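Local atomic coordinates of hypothetical Thioesterase Protein SP_1851 (Streptococcus pneumoniae serotype 4, PDB entry 4XY5), a protein that probably hydrolyses thioesters, such as acyl-coenzyme A compounds, as a hotdog-fold thioesterase of the PaaI type. Residues I12-N17 / F51-Q56; V30-V35 / L88-E93; G26-T31 / S58-I63. The protein carries 1 engineered substitution. One frame throughout, in Å; residues are numbered along the deposited sequence.

How the contacts relate
All three contacts lie in the core of the hotdog fold, in which an antiparallel sheet wraps helix 47-64. Contacts 1 and 3 use successive parts of that helix, 51-56 and 58-63, with centres about 13 Å apart; the centre of contact 2, in the sheet, is about 9 Å from that of contact 1 and about 11 Å from that of contact 3. Contacts 2 and 3 share Val-30 and Thr-31, and Gly-92 N hydrogen-bonds Val-28 O (2.9 Å). Asn-17 O ties contact 1 to contact 2 by a hydrogen bond to Thr-32 OG1 (2.7 Å). The engineered Ala-55, naturally aspartate, lies in segment 51-56 but does not touch 12-17. Contacts 1 and 3 reach the second subunit.

Contact 1 (I12-N17 / F51-Q56); sequences ISAFEN and FTLCAQ. Engineered in segment 51-56: Ala-55 (natural residue Asp).
Phe-15 lays one face of its ring against Leu-53 of helix 47-64. The methyl CD2 of Leu-53 stands 3.8 Å from the ring centroid, 19° off the normal and displaced toward the rim, a CH-pi contact. Leu-53 reaches it because its CG is anti to the carbonyl carbon (chi1 -62°), which carries the branched end toward Phe-15, just after strand 12-14, although the CB does not point there. One turn further along the helix, Gln-56 meets the same ring obliquely: its CB lies 3.4 Å from Phe-15 CE2, and the amide plane is turned 57° from the ring. The carbonyl O of Thr-52 lies in the ring plane at the edge, 3.8 Å from Phe-15 CE2. Beside the ring, Ala-14 CB abuts CG2 of Thr-52 at 3.7 Å, while Thr-52 OG1 turns to Gly-48 O, a bond back into the helix. The amide end of Gln-56 reaches across the interface, its OE1 bonding His-46 NE2 of the second subunit, whose Phe-9 meets the Phe-15 ring edge-to-face. Strand 12-14 pairs antiparallel with a strand of that subunit, so this N-terminal segment packs on the central helix at the subunit interface of a hotdog-fold protein, probably a thioesterase.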
loop_
_atom_site.group_PDB
_atom_site.type_symbol
_atom_site.label_atom_id
_atom_site.label_comp_id
_atom_site.label_asym_id
_atom_site.label_seq_id
_atom_site.Cartn_x
_atom_site.Cartn_y
_atom_site.Cartn_z
ATOM N N ILE A 12 18.130 11.782 -9.891
ATOM C CA ILE A 12 17.040 11.111 -10.578
ATOM C C ILE A 12 16.005 12.178 -10.877
ATOM O O ILE A 12 15.555 12.868 -9.969
ATOM C CB ILE A 12 16.445 9.984 -9.713
ATOM C CG1 ILE A 12 17.519 8.928 -9.443
ATOM C CG2 ILE A 12 15.219 9.361 -10.378
ATOM C CD1 ILE A 12 17.554 8.463 -8.012
ATOM N N SER A 13 15.656 12.351 -12.147
ATOM C CA SER A 13 14.788 13.439 -12.530
ATOM C C SER A 13 13.552 12.921 -13.268
ATOM O O SER A 13 13.592 11.862 -13.879
ATOM C CB SER A 13 15.560 14.441 -13.404
ATOM O OG SER A 13 14.737 15.543 -13.728
ATOM N N ALA A 14 12.461 13.673 -13.195
ATOM C CA ALA A 14 11.214 13.294 -13.866
ATOM C C ALA A 14 10.579 14.509 -14.515
ATOM O O ALA A 14 10.574 15.585 -13.924
ATOM C CB ALA A 14 10.241 12.654 -12.866
ATOM N N PHE A 15 10.041 14.331 -15.722
ATOM C CA PHE A 15 9.444 15.410 -16.522
ATOM C C PHE A 15 10.441 16.431 -17.073
ATOM O O PHE A 15 10.162 17.632 -17.095
ATOM C CB PHE A 15 8.363 16.141 -15.732
ATOM C CG PHE A 15 7.190 15.256 -15.361
ATOM C CD1 PHE A 15 6.217 14.956 -16.303
ATOM C CD2 PHE A 15 7.087 14.716 -14.089
ATOM C CE1 PHE A 15 5.142 14.140 -15.983
ATOM C CE2 PHE A 15 6.014 13.899 -13.753
ATOM C CZ PHE A 15 5.042 13.609 -14.698
ATOM N N GLU A 16 11.580 15.948 -17.547
ATOM C CA GLU A 16 12.471 16.783 -18.345
ATOM C C GLU A 16 11.834 17.050 -19.707
ATOM O O GLU A 16 12.134 18.050 -20.365
ATOM C CB GLU A 16 13.838 16.120 -18.489
ATOM C CG GLU A 16 14.564 16.019 -17.157
ATOM C CD GLU A 16 16.039 15.703 -17.288
ATOM O OE1 GLU A 16 16.763 15.890 -16.288
ATOM O OE2 GLU A 16 16.472 15.259 -18.373
ATOM N N ASN A 17 10.944 16.146 -20.108
ATOM C CA ASN A 17 10.087 16.330 -21.277
ATOM C C ASN A 17 8.729 15.739 -20.937
ATOM O O ASN A 17 8.656 14.829 -20.122
ATOM C CB ASN A 17 10.659 15.646 -22.521
ATOM C CG ASN A 17 10.626 14.126 -22.428
ATOM O OD1 ASN A 17 9.600 13.483 -22.729
ATOM N ND2 ASN A 17 11.749 13.534 -22.008
ATOM N N PHE A 51 7.250 6.376 -10.026
ATOM C CA PHE A 51 6.303 6.862 -9.022
ATOM C C PHE A 51 6.031 8.344 -9.210
ATOM O O PHE A 51 4.888 8.806 -9.098
ATOM C CB PHE A 51 6.826 6.614 -7.610
ATOM C CG PHE A 51 5.893 7.094 -6.525
ATOM C CD1 PHE A 51 4.974 6.235 -5.950
ATOM C CD2 PHE A 51 5.946 8.416 -6.079
ATOM C CE1 PHE A 51 4.125 6.676 -4.941
ATOM C CE2 PHE A 51 5.109 8.868 -5.090
ATOM C CZ PHE A 51 4.185 7.994 -4.509
ATOM N N THR A 52 7.085 9.111 -9.471
ATOM C CA THR A 52 6.906 10.542 -9.577
ATOM C C THR A 52 6.026 10.889 -10.789
ATOM O O THR A 52 5.196 11.794 -10.714
ATOM C CB THR A 52 8.277 11.269 -9.654
ATOM O OG1 THR A 52 8.984 11.060 -8.415
ATOM C CG2 THR A 52 8.097 12.779 -9.882
ATOM N N LEU A 53 6.196 10.166 -11.890
ATOM C CA LEU A 53 5.283 10.334 -13.026
ATOM C C LEU A 53 3.837 10.148 -12.555
ATOM O O LEU A 53 2.971 10.971 -12.854
ATOM C CB LEU A 53 5.604 9.349 -14.151
ATOM C CG LEU A 53 6.976 9.423 -14.829
ATOM C CD1 LEU A 53 7.075 8.396 -15.948
ATOM C CD2 LEU A 53 7.261 10.828 -15.389
ATOM N N CYS A 54 3.587 9.095 -11.779
ATOM C CA CYS A 54 2.226 8.811 -11.320
ATOM C C CYS A 54 1.699 9.880 -10.359
ATOM O O CYS A 54 0.529 10.282 -10.440
ATOM C CB CYS A 54 2.153 7.443 -10.633
ATOM S SG CYS A 54 2.447 6.080 -11.746
ATOM N N ALA A 55 2.552 10.330 -9.442
ATOM C CA ALA A 55 2.121 11.302 -8.436
ATOM C C ALA A 55 1.786 12.650 -9.051
ATOM O O ALA A 55 0.828 13.315 -8.642
ATOM C CB ALA A 55 3.188 11.475 -7.362
ATOM N N GLN A 56 2.592 13.070 -10.016
ATOM C CA GLN A 56 2.309 14.313 -10.714
ATOM C C GLN A 56 0.962 14.226 -11.445
ATOM O O GLN A 56 0.120 15.132 -11.354
ATOM C CB GLN A 56 3.439 14.626 -11.684
ATOM C CG GLN A 56 3.284 15.946 -12.425
ATOM C CD GLN A 56 3.431 17.159 -11.521
ATOM O OE1 GLN A 56 3.671 17.042 -10.316
ATOM N NE2 GLN A 56 3.278 18.341 -12.105
#

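Contact 2 (V30-V35 / L88-E93)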
loop_
_atom_site.group_PDB
_atom_site.type_symbol
_atom_site.label_atom_id
_atom_site.label_comp_id
_atom_site.label_asym_id
_atom_site.label_seq_id
_atom_site.Cartn_x
_atom_site.Cartn_y
_atom_site.Cartn_z
ATOM N N VAL A 30 -0.898 11.892 -19.883
ATOM C CA VAL A 30 0.358 12.603 -20.150
ATOM C C VAL A 30 1.361 11.611 -20.714
ATOM O O VAL A 30 1.437 10.483 -20.233
ATOM C CB VAL A 30 0.931 13.258 -18.871
ATOM C CG1 VAL A 30 2.308 13.882 -19.137
ATOM C CG2 VAL A 30 -0.042 14.290 -18.310
ATOM N N THR A 31 2.127 12.020 -21.728
ATOM C CA THR A 31 3.171 11.155 -22.260
ATOM C C THR A 31 4.558 11.738 -21.959
ATOM O O THR A 31 4.706 12.942 -21.743
ATOM C CB THR A 31 3.017 10.926 -23.774
ATOM O OG1 THR A 31 3.173 12.167 -24.469
ATOM C CG2 THR A 31 1.648 10.322 -24.083
ATOM N N THR A 32 5.560 10.871 -21.903
ATOM C CA THR A 32 6.917 11.312 -21.602
ATOM C C THR A 32 7.901 10.280 -22.126
ATOM O O THR A 32 7.584 9.092 -22.202
ATOM C CB THR A 32 7.137 11.535 -20.079
ATOM O OG1 THR A 32 8.410 12.155 -19.866
ATOM C CG2 THR A 32 7.084 10.222 -19.294
ATOM N N LYS A 33 9.092 10.734 -22.503
ATOM C CA LYS A 33 10.104 9.826 -23.019
ATOM C C LYS A 33 11.161 9.559 -21.967
ATOM O O LYS A 33 11.693 10.500 -21.383
ATOM C CB LYS A 33 10.779 10.393 -24.274
ATOM C CG LYS A 33 11.632 9.344 -24.984
ATOM C CD LYS A 33 12.292 9.897 -26.232
ATOM C CE LYS A 33 13.292 10.969 -25.884
ATOM N NZ LYS A 33 14.017 11.438 -27.094
ATOM N N VAL A 34 11.462 8.279 -21.749
ATOM C CA VAL A 34 12.473 7.867 -20.779
ATOM C C VAL A 34 13.856 8.300 -21.274
ATOM O O VAL A 34 14.229 8.035 -22.419
ATOM C CB VAL A 34 12.441 6.346 -20.545
ATOM C CG1 VAL A 34 13.445 5.933 -19.484
ATOM C CG2 VAL A 34 11.037 5.900 -20.137
ATOM N N VAL A 35 14.599 8.994 -20.417
ATOM C CA VAL A 35 15.918 9.497 -20.780
ATOM C C VAL A 35 16.930 9.039 -19.733
ATOM O O VAL A 35 16.568 8.323 -18.784
ATOM C CB VAL A 35 15.922 11.040 -20.923
ATOM C CG1 VAL A 35 15.138 11.452 -22.166
ATOM C CG2 VAL A 35 15.341 11.712 -19.686
ATOM N N LEU A 88 6.292 6.613 -22.441
ATOM C CA LEU A 88 5.376 6.164 -21.401
ATOM C C LEU A 88 4.111 6.992 -21.423
ATOM O O LEU A 88 4.162 8.222 -21.418
ATOM C CB LEU A 88 6.039 6.262 -20.024
ATOM C CG LEU A 88 7.338 5.486 -19.871
ATOM C CD1 LEU A 88 7.867 5.580 -18.433
ATOM C CD2 LEU A 88 7.132 4.046 -20.290
ATOM N N THR A 89 2.973 6.311 -21.442
ATOM C CA THR A 89 1.689 6.979 -21.344
ATOM C C THR A 89 1.159 6.789 -19.932
ATOM O O THR A 89 0.956 5.672 -19.497
ATOM C CB THR A 89 0.686 6.429 -22.358
ATOM O OG1 THR A 89 1.220 6.605 -23.678
ATOM C CG2 THR A 89 -0.643 7.178 -22.252
ATOM N N ILE A 90 0.946 7.907 -19.251
ATOM C CA ILE A 90 0.534 7.946 -17.856
ATOM C C ILE A 90 -0.916 8.376 -17.825
ATOM O O ILE A 90 -1.235 9.513 -18.164
ATOM C CB ILE A 90 1.382 8.948 -17.041
ATOM C CG1 ILE A 90 2.851 8.854 -17.449
ATOM C CG2 ILE A 90 1.179 8.736 -15.514
ATOM C CD1 ILE A 90 3.585 10.201 -17.357
ATOM N N LYS A 91 -1.791 7.460 -17.436
ATOM C CA LYS A 91 -3.223 7.736 -17.400
ATOM C C LYS A 91 -3.709 7.716 -15.972
ATOM O O LYS A 91 -3.591 6.696 -15.304
ATOM C CB LYS A 91 -3.996 6.696 -18.213
ATOM C CG LYS A 91 -3.556 6.590 -19.667
ATOM C CD LYS A 91 -4.442 5.604 -20.429
ATOM C CE LYS A 91 -4.206 5.700 -21.932
ATOM N NZ LYS A 91 -5.201 4.875 -22.681
ATOM N N GLY A 92 -4.271 8.830 -15.516
ATOM C CA GLY A 92 -4.808 8.892 -14.170
ATOM C C GLY A 92 -6.295 9.192 -14.203
ATOM O O GLY A 92 -6.779 9.916 -15.089
ATOM N N GLU A 93 -7.023 8.636 -13.249
ATOM C CA GLU A 93 -8.430 8.969 -13.128
ATOM C C GLU A 93 -8.870 8.915 -11.679
ATOM O O GLU A 93 -8.320 8.159 -10.881
ATOM C CB GLU A 93 -9.279 8.036 -13.976
ATOM C CG GLU A 93 -9.466 6.660 -13.385
ATOM C CD GLU A 93 -10.437 5.817 -14.185
ATOM O OE1 GLU A 93 -10.064 5.375 -15.290
ATOM O OE2 GLU A 93 -11.574 5.599 -13.713
#
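Val-30 and Ile-90 form a hydrogen-bonded pair between antiparallel neighbours 27-33 and 87-97 of the hotdog sheet. Ile-90 N gives its hydrogen to Val-30 O at 2.8 Å, and Val-30 N returns one to Ile-90 O. Two residues further along 27-33, and two back along 87-97, Thr-32 and Leu-88 repeat the exchange; the bond from Leu-88 N to Thr-32 O is nearly straight (169°), whereas that from Thr-32 N to Leu-88 O is bent to 143° at the hydrogen. Leu-88 O also receives a CA-H...O contact from Thr-31. Between these pairs, Thr-31 and Thr-89 form the non-hydrogen-bonded pair, their side chains abreast and directed to the same face, with Thr-31 CG2 3.8 Å from Thr-89 OG1.

Val-30, Thr-32, Leu-88 and Ile-90 occupy the other face. There Ile-90 CD1 spans two residues of the partner strand, 4.3 Å from Val-30 CG1 and 4.0 Å from Thr-32 CG2. This face is turned to helix 47-64: Ile-57 packs on Val-30 and Ile-90, and Tyr-49 on Thr-32. The hydroxyl of Thr-32 is anti to its own N (chi1 -171°) and bonds Asn-17 O, leaving CG2 directed at the neighbouring strand. Beyond the paired residues, the backbone of Val-34 bonds Asp-85 and Asp-86, holding the chain beside Leu-88 as it leaves the strand, and its side chain also touches Tyr-49. The CG2 of Val-34 crosses Leu-88 obliquely, 3.6 Å from Leu-88 CD1.

Contact 3 (G26-T31 / S58-I63)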
loop_
_atom_site.group_PDB
_atom_site.type_symbol
_atom_site.label_atom_id
_atom_site.label_comp_id
_atom_site.label_asym_id
_atom_site.label_seq_id
_atom_site.Cartn_x
_atom_site.Cartn_y
_atom_site.Cartn_z
ATOM N N GLY A 26 -11.446 14.921 -14.071
ATOM C CA GLY A 26 -10.934 13.804 -13.298
ATOM C C GLY A 26 -10.208 12.756 -14.117
ATOM O O GLY A 26 -9.947 11.666 -13.629
ATOM N N HIS A 27 -9.869 13.092 -15.353
ATOM C CA HIS A 27 -9.188 12.160 -16.241
ATOM C C HIS A 27 -8.039 12.870 -16.920
ATOM O O HIS A 27 -8.227 13.918 -17.526
ATOM C CB HIS A 27 -10.149 11.600 -17.286
ATOM C CG HIS A 27 -11.251 10.779 -16.698
ATOM N ND1 HIS A 27 -12.326 11.341 -16.043
ATOM C CD2 HIS A 27 -11.431 9.440 -16.638
ATOM C CE1 HIS A 27 -13.130 10.384 -15.618
ATOM N NE2 HIS A 27 -12.610 9.220 -15.964
ATOM N N VAL A 28 -6.850 12.286 -16.807
ATOM C CA VAL A 28 -5.630 12.911 -17.279
ATOM C C VAL A 28 -4.816 11.891 -18.056
ATOM O O VAL A 28 -4.730 10.737 -17.656
ATOM C CB VAL A 28 -4.800 13.461 -16.094
ATOM C CG1 VAL A 28 -3.397 13.860 -16.550
ATOM C CG2 VAL A 28 -5.525 14.629 -15.432
ATOM N N VAL A 29 -4.256 12.307 -19.185
ATOM C CA VAL A 29 -3.303 11.490 -19.932
ATOM C C VAL A 29 -2.084 12.347 -20.292
ATOM O O VAL A 29 -2.222 13.394 -20.930
ATOM C CB VAL A 29 -3.917 10.920 -21.229
ATOM C CG1 VAL A 29 -2.864 10.165 -22.029
ATOM C CG2 VAL A 29 -5.107 10.021 -20.913
ATOM N N VAL A 30 -0.898 11.892 -19.883
ATOM C CA VAL A 30 0.358 12.603 -20.150
ATOM C C VAL A 30 1.361 11.611 -20.714
ATOM O O VAL A 30 1.437 10.483 -20.233
ATOM C CB VAL A 30 0.931 13.258 -18.871
ATOM C CG1 VAL A 30 2.308 13.882 -19.137
ATOM C CG2 VAL A 30 -0.042 14.290 -18.310
ATOM N N THR A 31 2.127 12.020 -21.728
ATOM C CA THR A 31 3.171 11.155 -22.260
ATOM C C THR A 31 4.558 11.738 -21.959
ATOM O O THR A 31 4.706 12.942 -21.743
ATOM C CB THR A 31 3.017 10.926 -23.774
ATOM O OG1 THR A 31 3.173 12.167 -24.469
ATOM C CG2 THR A 31 1.648 10.322 -24.083
ATOM N N SER A 58 -1.486 12.254 -10.697
ATOM C CA SER A 58 -2.540 12.232 -9.681
ATOM C C SER A 58 -2.901 13.653 -9.248
ATOM O O SER A 58 -4.077 13.983 -9.052
ATOM C CB SER A 58 -2.113 11.405 -8.463
ATOM O OG SER A 58 -3.149 11.383 -7.479
ATOM N N GLY A 59 -1.886 14.492 -9.092
ATOM C CA GLY A 59 -2.120 15.880 -8.725
ATOM C C GLY A 59 -2.887 16.606 -9.818
ATOM O O GLY A 59 -3.804 17.376 -9.532
ATOM N N LEU A 60 -2.518 16.346 -11.069
ATOM C CA LEU A 60 -3.228 16.935 -12.207
ATOM C C LEU A 60 -4.687 16.480 -12.240
ATOM O O LEU A 60 -5.576 17.253 -12.602
ATOM C CB LEU A 60 -2.525 16.591 -13.522
ATOM C CG LEU A 60 -1.152 17.253 -13.759
ATOM C CD1 LEU A 60 -0.506 16.651 -14.977
ATOM C CD2 LEU A 60 -1.272 18.763 -13.918
ATOM N N VAL A 61 -4.959 15.237 -11.844
ATOM C CA VAL A 61 -6.354 14.795 -11.776
ATOM C C VAL A 61 -7.129 15.648 -10.769
ATOM O O VAL A 61 -8.240 16.090 -11.068
ATOM C CB VAL A 61 -6.481 13.308 -11.398
ATOM C CG1 VAL A 61 -7.943 12.934 -11.143
ATOM C CG2 VAL A 61 -5.927 12.429 -12.494
ATOM N N VAL A 62 -6.537 15.885 -9.597
ATOM C CA VAL A 62 -7.119 16.754 -8.574
ATOM C C VAL A 62 -7.457 18.133 -9.133
ATOM O O VAL A 62 -8.564 18.635 -8.948
ATOM C CB VAL A 62 -6.170 16.981 -7.374
ATOM C CG1 VAL A 62 -6.771 18.011 -6.420
ATOM C CG2 VAL A 62 -5.877 15.688 -6.628
ATOM N N ILE A 63 -6.485 18.748 -9.802
ATOM C CA ILE A 63 -6.694 20.093 -10.330
ATOM C C ILE A 63 -7.837 20.092 -11.340
ATOM O O ILE A 63 -8.662 21.006 -11.352
ATOM C CB ILE A 63 -5.414 20.643 -10.962
ATOM C CG1 ILE A 63 -4.361 20.854 -9.870
ATOM C CG2 ILE A 63 -5.677 21.969 -11.676
ATOM C CD1 ILE A 63 -3.014 21.249 -10.404
#
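Val-28 of strand 27-33 presses its CG2 methyl against Val-61 on helix 47-64, 3.7 Å from both Val-61 N and Val-61 CG2. This branch is anti to the carbonyl carbon, with CG1 anti to the backbone N (chi1 168°); the methyl pair lies across Leu-60, with Val-28 CG2 4.1 Å from Leu-60 CB. Val-28 and Leu-60 cross at about a right angle, Val-28 and Val-61 obliquely.

Val-61 has the same torsional choice, and its branches divide the work. CG2 takes Val-28, while Val-61 CG1 reaches the turn before the strand and lies 3.4 Å from Gly-26 O. Leu-60 extends its chain (chi2 171°) toward the next inward-facing position of the strand, where its CD1 meets Val-30 CG2 at 4.1 Å.

Gly-26, at positive phi, is held by its N on the hydroxyl of Ser-64, which also bonds Val-61 O, tying the turn to the helix end. Met-23 of strand 19-24 and Tyr-41 of the second subunit also pack on Leu-60. The N-to-C directions of 27-31 and 58-63 make 139°, their axes approaching to 7.6 Å: apolar packing of the central helix on the concave sheet, as in the hotdog fold.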